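Local coordinates for hypothetical protein PH1897 (Pyrococcus horikoshii, PDB 1VDW) that probably hydrolyses fructose 1,6-bisphosphate to fructose 6-phosphate and phosphate as a magnesium-dependent homodimeric enzyme of the inositol monophosphatase superfamily, at residues R7-A10 with I11-R15; T247-R250 with S251-K254; L172-I175 with A176-L179. All coordinates share one frame; numbering follows the deposited sequence.

Interaction 1 of 3, residues R7-A10 with I11-R15; sequences RKIA and IDIIR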
loop_
_atom_site.group_PDB
_atom_site.type_symbol
_atom_site.label_atom_id
_atom_site.label_comp_id
_atom_site.label_asym_id
_atom_site.label_seq_id
_atom_site.Cartn_x
_atom_site.Cartn_y
_atom_site.Cartn_z
ATOM N N ARG A 7 -24.705 10.323 -9.129
ATOM C CA ARG A 7 -23.911 9.226 -9.658
ATOM C C ARG A 7 -23.394 9.588 -11.052
ATOM O O ARG A 7 -22.300 9.184 -11.445
ATOM C CB ARG A 7 -24.743 7.940 -9.676
ATOM C CG ARG A 7 -25.260 7.558 -8.287
ATOM C CD ARG A 7 -26.009 6.236 -8.272
ATOM N NE ARG A 7 -25.121 5.084 -8.402
ATOM C CZ ARG A 7 -25.532 3.822 -8.355
ATOM N NH1 ARG A 7 -26.820 3.548 -8.181
ATOM N NH2 ARG A 7 -24.659 2.831 -8.470
ATOM N N LYS A 8 -24.178 10.368 -11.795
ATOM C CA LYS A 8 -23.769 10.807 -13.130
ATOM C C LYS A 8 -22.566 11.737 -12.976
ATOM O O LYS A 8 -21.617 11.696 -13.761
ATOM C CB LYS A 8 -24.931 11.542 -13.820
ATOM C CG LYS A 8 -24.658 12.028 -15.246
ATOM C CD LYS A 8 -24.024 13.414 -15.288
ATOM C CE LYS A 8 -23.874 13.908 -16.725
ATOM N NZ LYS A 8 -23.263 15.265 -16.798
ATOM N N ILE A 9 -22.607 12.575 -11.947
ATOM C CA ILE A 9 -21.511 13.495 -11.684
ATOM C C ILE A 9 -20.238 12.718 -11.334
ATOM O O ILE A 9 -19.138 13.106 -11.730
ATOM C CB ILE A 9 -21.881 14.462 -10.539
ATOM C CG1 ILE A 9 -23.053 15.342 -10.986
ATOM C CG2 ILE A 9 -20.678 15.313 -10.155
ATOM C CD1 ILE A 9 -23.528 16.322 -9.948
ATOM N N ALA A 10 -20.393 11.619 -10.602
ATOM C CA ALA A 10 -19.243 10.802 -10.225
ATOM C C ALA A 10 -18.533 10.313 -11.487
ATOM O O ALA A 10 -17.302 10.310 -11.562
ATOM C CB ALA A 10 -19.693 9.618 -9.381
ATOM N N ILE A 11 -19.315 9.901 -12.483
ATOM C CA ILE A 11 -18.733 9.426 -13.729
ATOM C C ILE A 11 -18.014 10.556 -14.467
ATOM O O ILE A 11 -16.946 10.342 -15.034
ATOM C CB ILE A 11 -19.798 8.805 -14.650
ATOM C CG1 ILE A 11 -20.468 7.629 -13.938
ATOM C CG2 ILE A 11 -19.158 8.354 -15.958
ATOM C CD1 ILE A 11 -19.510 6.564 -13.464
ATOM N N ASP A 12 -18.594 11.755 -14.476
ATOM C CA ASP A 12 -17.929 12.878 -15.134
ATOM C C ASP A 12 -16.565 13.066 -14.474
ATOM O O ASP A 12 -15.568 13.333 -15.142
ATOM C CB ASP A 12 -18.724 14.183 -14.983
ATOM C CG ASP A 12 -20.054 14.160 -15.716
ATOM O OD1 ASP A 12 -20.195 13.408 -16.702
ATOM O OD2 ASP A 12 -20.957 14.922 -15.307
ATOM N N ILE A 13 -16.532 12.928 -13.152
ATOM C CA ILE A 13 -15.295 13.083 -12.401
ATOM C C ILE A 13 -14.285 11.984 -12.732
ATOM O O ILE A 13 -13.099 12.266 -12.901
ATOM C CB ILE A 13 -15.589 13.125 -10.887
ATOM C CG1 ILE A 13 -16.324 14.430 -10.560
ATOM C CG2 ILE A 13 -14.295 13.008 -10.088
ATOM C CD1 ILE A 13 -16.851 14.518 -9.148
ATOM N N ILE A 14 -14.744 10.741 -12.838
ATOM C CA ILE A 14 -13.839 9.649 -13.192
ATOM C C ILE A 14 -13.166 10.014 -14.510
ATOM O O ILE A 14 -11.947 9.932 -14.647
ATOM C CB ILE A 14 -14.592 8.303 -13.377
ATOM C CG1 ILE A 14 -14.997 7.739 -12.016
ATOM C CG2 ILE A 14 -13.715 7.295 -14.127
ATOM C CD1 ILE A 14 -15.774 6.444 -12.097
ATOM N N ARG A 15 -13.973 10.428 -15.482
ATOM C CA ARG A 15 -13.450 10.798 -16.789
ATOM C C ARG A 15 -12.490 11.984 -16.726
ATOM O O ARG A 15 -11.422 11.954 -17.339
ATOM C CB ARG A 15 -14.610 11.094 -17.740
ATOM C CG ARG A 15 -15.433 9.857 -18.044
ATOM C CD ARG A 15 -16.696 10.188 -18.815
ATOM N NE ARG A 15 -17.407 8.974 -19.196
ATOM C CZ ARG A 15 -18.674 8.938 -19.590
ATOM N NH1 ARG A 15 -19.387 10.055 -19.658
ATOM N NH2 ARG A 15 -19.228 7.781 -19.919
HETATM O O HOH W 1 -21.599 10.992 -16.829
#
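Ile11 N donates to Arg7 O at 3.2 Å, and this i to i+4 bond is the first of four that carry helix 3-20 from residues 7-10 into 11-15 without a break. The same step is repeated by Asp12 on Lys8 O, Ile13 on Ile9 O and Ile14 on Ala10 O; the last, from Ile14 N to Ala10 O, is the shortest at 2.9 Å. One turn apart on the outer flank, Lys8 and Asp12 form a salt bridge, with Lys8 NZ 2.8 Å from Asp12 OD2. The ammonium comes in on the syn lone pair of that oxygen, the side facing OD1. Lys8 gets there by sending CG anti to its own N (chi1 -178°) and then bending at chi2 (-87°), so that CD and CE also pass close to the carboxylate. A water gives one hydrogen bond to Asp12 OD1 (2.8 Å) and another to Lys8 O (3.1 Å), which ties the second carboxylate oxygen back to the helix backbone. Lys57 makes a further salt bridge to Asp12 OD2, and two cations on one oxygen would probably keep the carboxylate ionised. On the inner side, in one of two conformers of Ile9, CG2 meets Ile13 CD1 at 4.0 Å. Ile9 and Ile13 face helix 45-60, where Phe58 touches both and Ile54 packs on Ile13. Ala10 rests on Tyr113 and Phe115 of strand 110-118, while Arg7 reaches Glu126 of strand 123-128 in a salt bridge and Ile14 touches Leu124 of that strand.

Interaction 2 of 3, residues T247-R250 with S251-K254; sequences TILR and SIEK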
loop_
_atom_site.group_PDB
_atom_site.type_symbol
_atom_site.label_atom_id
_atom_site.label_comp_id
_atom_site.label_asym_id
_atom_site.label_seq_id
_atom_site.Cartn_x
_atom_site.Cartn_y
_atom_site.Cartn_z
ATOM N N THR A 247 -11.497 -3.342 22.043
ATOM C CA THR A 247 -10.171 -3.833 22.401
ATOM C C THR A 247 -9.117 -2.840 21.925
ATOM O O THR A 247 -8.136 -2.579 22.620
ATOM C CB THR A 247 -9.894 -5.208 21.766
ATOM O OG1 THR A 247 -10.768 -6.182 22.349
ATOM C CG2 THR A 247 -8.444 -5.623 21.991
ATOM N N ILE A 248 -9.324 -2.280 20.736
ATOM C CA ILE A 248 -8.386 -1.304 20.200
ATOM C C ILE A 248 -8.359 -0.069 21.100
ATOM O O ILE A 248 -7.292 0.436 21.438
ATOM C CB ILE A 248 -8.771 -0.894 18.757
ATOM C CG1 ILE A 248 -8.542 -2.079 17.813
ATOM C CG2 ILE A 248 -7.950 0.315 18.314
ATOM C CD1 ILE A 248 -9.077 -1.870 16.410
ATOM N N LEU A 249 -9.534 0.410 21.496
ATOM C CA LEU A 249 -9.606 1.580 22.363
ATOM C C LEU A 249 -8.875 1.333 23.682
ATOM O O LEU A 249 -8.161 2.207 24.177
ATOM C CB LEU A 249 -11.066 1.954 22.635
ATOM C CG LEU A 249 -11.845 2.519 21.443
ATOM C CD1 LEU A 249 -13.300 2.730 21.836
ATOM C CD2 LEU A 249 -11.213 3.828 20.987
ATOM N N ARG A 250 -9.046 0.140 24.241
ATOM C CA ARG A 250 -8.389 -0.205 25.500
ATOM C C ARG A 250 -6.879 -0.339 25.344
ATOM O O ARG A 250 -6.134 -0.244 26.321
ATOM C CB ARG A 250 -8.944 -1.519 26.062
ATOM C CG ARG A 250 -10.365 -1.442 26.590
ATOM C CD ARG A 250 -10.698 -2.613 27.516
ATOM N NE ARG A 250 -10.492 -3.916 26.888
ATOM C CZ ARG A 250 -11.288 -4.435 25.959
ATOM N NH1 ARG A 250 -12.353 -3.764 25.542
ATOM N NH2 ARG A 250 -11.020 -5.629 25.449
ATOM N N SER A 251 -6.427 -0.551 24.112
ATOM C CA SER A 251 -5.007 -0.732 23.844
ATOM C C SER A 251 -4.274 0.512 23.360
ATOM O O SER A 251 -3.075 0.453 23.076
ATOM C CB SER A 251 -4.817 -1.849 22.820
ATOM O OG SER A 251 -5.417 -3.053 23.263
ATOM N N ILE A 252 -4.981 1.633 23.259
ATOM C CA ILE A 252 -4.353 2.863 22.796
ATOM C C ILE A 252 -3.292 3.349 23.777
ATOM O O ILE A 252 -3.523 3.409 24.985
ATOM C CB ILE A 252 -5.401 3.978 22.566
ATOM C CG1 ILE A 252 -6.289 3.603 21.376
ATOM C CG2 ILE A 252 -4.704 5.310 22.312
ATOM C CD1 ILE A 252 -7.337 4.639 21.028
ATOM N N GLU A 253 -2.123 3.681 23.240
ATOM C CA GLU A 253 -1.003 4.162 24.041
ATOM C C GLU A 253 -0.608 5.562 23.582
ATOM O O GLU A 253 -1.069 6.035 22.542
ATOM C CB GLU A 253 0.190 3.213 23.889
ATOM C CG GLU A 253 -0.048 1.814 24.440
ATOM C CD GLU A 253 1.083 0.859 24.111
ATOM O OE1 GLU A 253 1.213 0.469 22.931
ATOM O OE2 GLU A 253 1.850 0.501 25.031
ATOM N N LYS A 254 0.245 6.223 24.358
ATOM C CA LYS A 254 0.692 7.566 24.009
ATOM C C LYS A 254 1.889 7.485 23.066
ATOM O O LYS A 254 2.420 6.369 22.894
ATOM C CB LYS A 254 1.085 8.340 25.271
ATOM C CG LYS A 254 1.391 9.811 25.022
ATOM C CD LYS A 254 1.940 10.494 26.266
ATOM C CE LYS A 254 3.303 9.938 26.648
ATOM N NZ LYS A 254 3.880 10.642 27.827
ATOM O OXT LYS A 254 2.285 8.536 22.519
HETATM O O HOH W 2 -3.241 1.116 26.903
#
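In one of its two conformers, Arg250 folds back over its own helix and lays one guanidinium face over Thr247 CA, which sits 3.4 Å above the plane and displaced toward the rim. A bend at chi3 (-56°) turns the chain back this way. The hydrogen bond of Thr247 OG1 goes to Glu243 O, one turn earlier. Across the junction, Ser251 OG donates to Thr247 O at 2.8 Å, and its N makes only a weak bond to that same oxygen. The last turn of helix 242-250 tightens here: Ser251 N turns to Ile248 O (3.0 Å), approaching from above the carbonyl plane, and the backbone passes from i+4 to i+3 spacing. A long, weak bond of 3.4 Å from Ile252 N to Leu249 O follows, after which the chain runs out extended to the C terminus. Water bridges Arg250 O and Ile252 O, donating to both. Leu249 and Ile252 lie side by side and point the same way, CD2 to CD1 at 4.0 Å. Ile252 also packs on Ile193 of strand 189-193, whereas Ser251 is covered by Lys161 and Ile162 of helix 160-164. Farther along the tail, Glu253 OE1 accepts a bond from Lys161 N.

Interaction 3 of 3, residues L172-I175 with A176-L179; sequences LGAI and ALEL. With EDO (1,2-ethanediol), chain C.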
loop_
_atom_site.group_PDB
_atom_site.type_symbol
_atom_site.label_atom_id
_atom_site.label_comp_id
_atom_site.label_asym_id
_atom_site.label_seq_id
_atom_site.Cartn_x
_atom_site.Cartn_y
_atom_site.Cartn_z
ATOM N N LEU A 172 -1.136 2.607 4.353
ATOM C CA LEU A 172 -1.065 2.869 2.923
ATOM C C LEU A 172 -0.877 4.288 2.435
ATOM O O LEU A 172 -0.418 4.483 1.312
ATOM C CB LEU A 172 -2.293 2.248 2.242
ATOM C CG LEU A 172 -2.534 0.773 2.581
ATOM C CD1 LEU A 172 -3.743 0.263 1.810
ATOM C CD2 LEU A 172 -1.299 -0.053 2.255
ATOM N N GLY A 173 -1.218 5.274 3.256
ATOM C CA GLY A 173 -1.059 6.649 2.826
ATOM C C GLY A 173 -2.257 7.229 2.086
ATOM O O GLY A 173 -2.129 8.259 1.423
ATOM N N ALA A 174 -3.411 6.572 2.189
ATOM C CA ALA A 174 -4.647 7.050 1.549
ATOM C C ALA A 174 -5.806 6.499 2.371
ATOM O O ALA A 174 -6.363 5.438 2.068
ATOM C CB ALA A 174 -4.733 6.562 0.114
ATOM N N ILE A 175 -6.173 7.234 3.413
ATOM C CA ILE A 175 -7.225 6.795 4.314
ATOM C C ILE A 175 -8.553 6.470 3.626
ATOM O O ILE A 175 -9.287 5.593 4.082
ATOM C CB ILE A 175 -7.444 7.839 5.447
ATOM C CG1 ILE A 175 -8.027 7.148 6.680
ATOM C CG2 ILE A 175 -8.372 8.956 4.987
ATOM C CD1 ILE A 175 -7.050 6.210 7.365
ATOM N N ALA A 176 -8.870 7.162 2.535
ATOM C CA ALA A 176 -10.120 6.880 1.836
ATOM C C ALA A 176 -10.113 5.439 1.349
ATOM O O ALA A 176 -11.116 4.732 1.461
ATOM C CB ALA A 176 -10.304 7.832 0.654
ATOM N N LEU A 177 -8.987 4.999 0.800
ATOM C CA LEU A 177 -8.893 3.629 0.323
ATOM C C LEU A 177 -8.913 2.644 1.471
ATOM O O LEU A 177 -9.505 1.574 1.362
ATOM C CB LEU A 177 -7.617 3.409 -0.492
ATOM C CG LEU A 177 -7.566 4.111 -1.845
ATOM C CD1 LEU A 177 -6.296 3.700 -2.557
ATOM C CD2 LEU A 177 -8.790 3.741 -2.683
ATOM N N GLU A 178 -8.267 2.990 2.577
ATOM C CA GLU A 178 -8.252 2.062 3.688
ATOM C C GLU A 178 -9.664 1.862 4.229
ATOM O O GLU A 178 -10.051 0.746 4.561
ATOM C CB GLU A 178 -7.230 2.538 4.724
ATOM C CG GLU A 178 -5.820 2.227 4.201
ATOM C CD GLU A 178 -4.715 3.058 4.813
ATOM O OE1 GLU A 178 -4.752 4.297 4.673
ATOM O OE2 GLU A 178 -3.793 2.467 5.420
ATOM N N LEU A 179 -10.453 2.929 4.272
ATOM C CA LEU A 179 -11.836 2.817 4.716
ATOM C C LEU A 179 -12.657 2.034 3.680
ATOM O O LEU A 179 -13.533 1.248 4.045
ATOM C CB LEU A 179 -12.429 4.208 4.945
ATOM C CG LEU A 179 -11.915 4.881 6.223
ATOM C CD1 LEU A 179 -12.278 6.355 6.213
ATOM C CD2 LEU A 179 -12.511 4.184 7.448
HETATM C C1 EDO C . -4.481 12.078 4.727
HETATM O O1 EDO C . -3.894 12.591 3.535
HETATM C C2 EDO C . -5.580 11.066 4.355
HETATM O O2 EDO C . -5.020 9.976 3.600
#
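The start of helix 175-184, beside the predicted catalytic magnesium site, is where Glu178 reaches back to the preceding loop. Leu172 N donates to Glu178 OE2 at 2.9 Å in a nearly straight bond (172°) that arrives from above the carboxylate plane. Glu178 CG stands anti to its carbonyl carbon (chi1 -75°) and the chain then runs extended, carrying the carboxylate back to Leu172. Leu172 CB and CG rest against the same oxygen, and CD1 lies 3.7 Å from Glu178 CG. Ser152 holds OE2 a second time and Tyr154 holds OE1, so this buried carboxylate is gripped at both oxygens. Ala174 is the N-cap residue: its carbonyl O accepts Glu178 N at 3.1 Å in the carbonyl plane, and Leu177 N more weakly. Gly173 just before it has a positive phi of 88°, at which a side chain would press on the carbonyl of Leu172. Ile175 N, in the first turn, donates to O2 of an ethanediol at 3.0 Å, probably picked up from the crystallisation liquor. That diol also bonds to Asp87 OD1, while OD2 of Asp87 accepts from Ala176 N. Leu172 packs on Leu172 of the second subunit. A helix N terminus facing a predicted metal ligand is consistent with the metal-dependent phosphatase site of the inositol monophosphatase family.

From the N terminus, interaction 1 comes first, within helix 3-20, followed by interaction 3 at the junction of the loop after strand 168-170 with helix 175-184, and then interaction 2 at the end of helix 242-250. They run in series, so none nests in or crosses another, and each closes only a turn of local chain. Interactions 1 and 2 lie on opposite sides of the chain's centre, their centres about 40 Å apart; the centre of interaction 3 is about 21 Å from each. Interaction 1 borders the eight-stranded sheet, interaction 2 the five-stranded one. Interaction 3 touches strands 110-118 and 189-193, and thus both sheets.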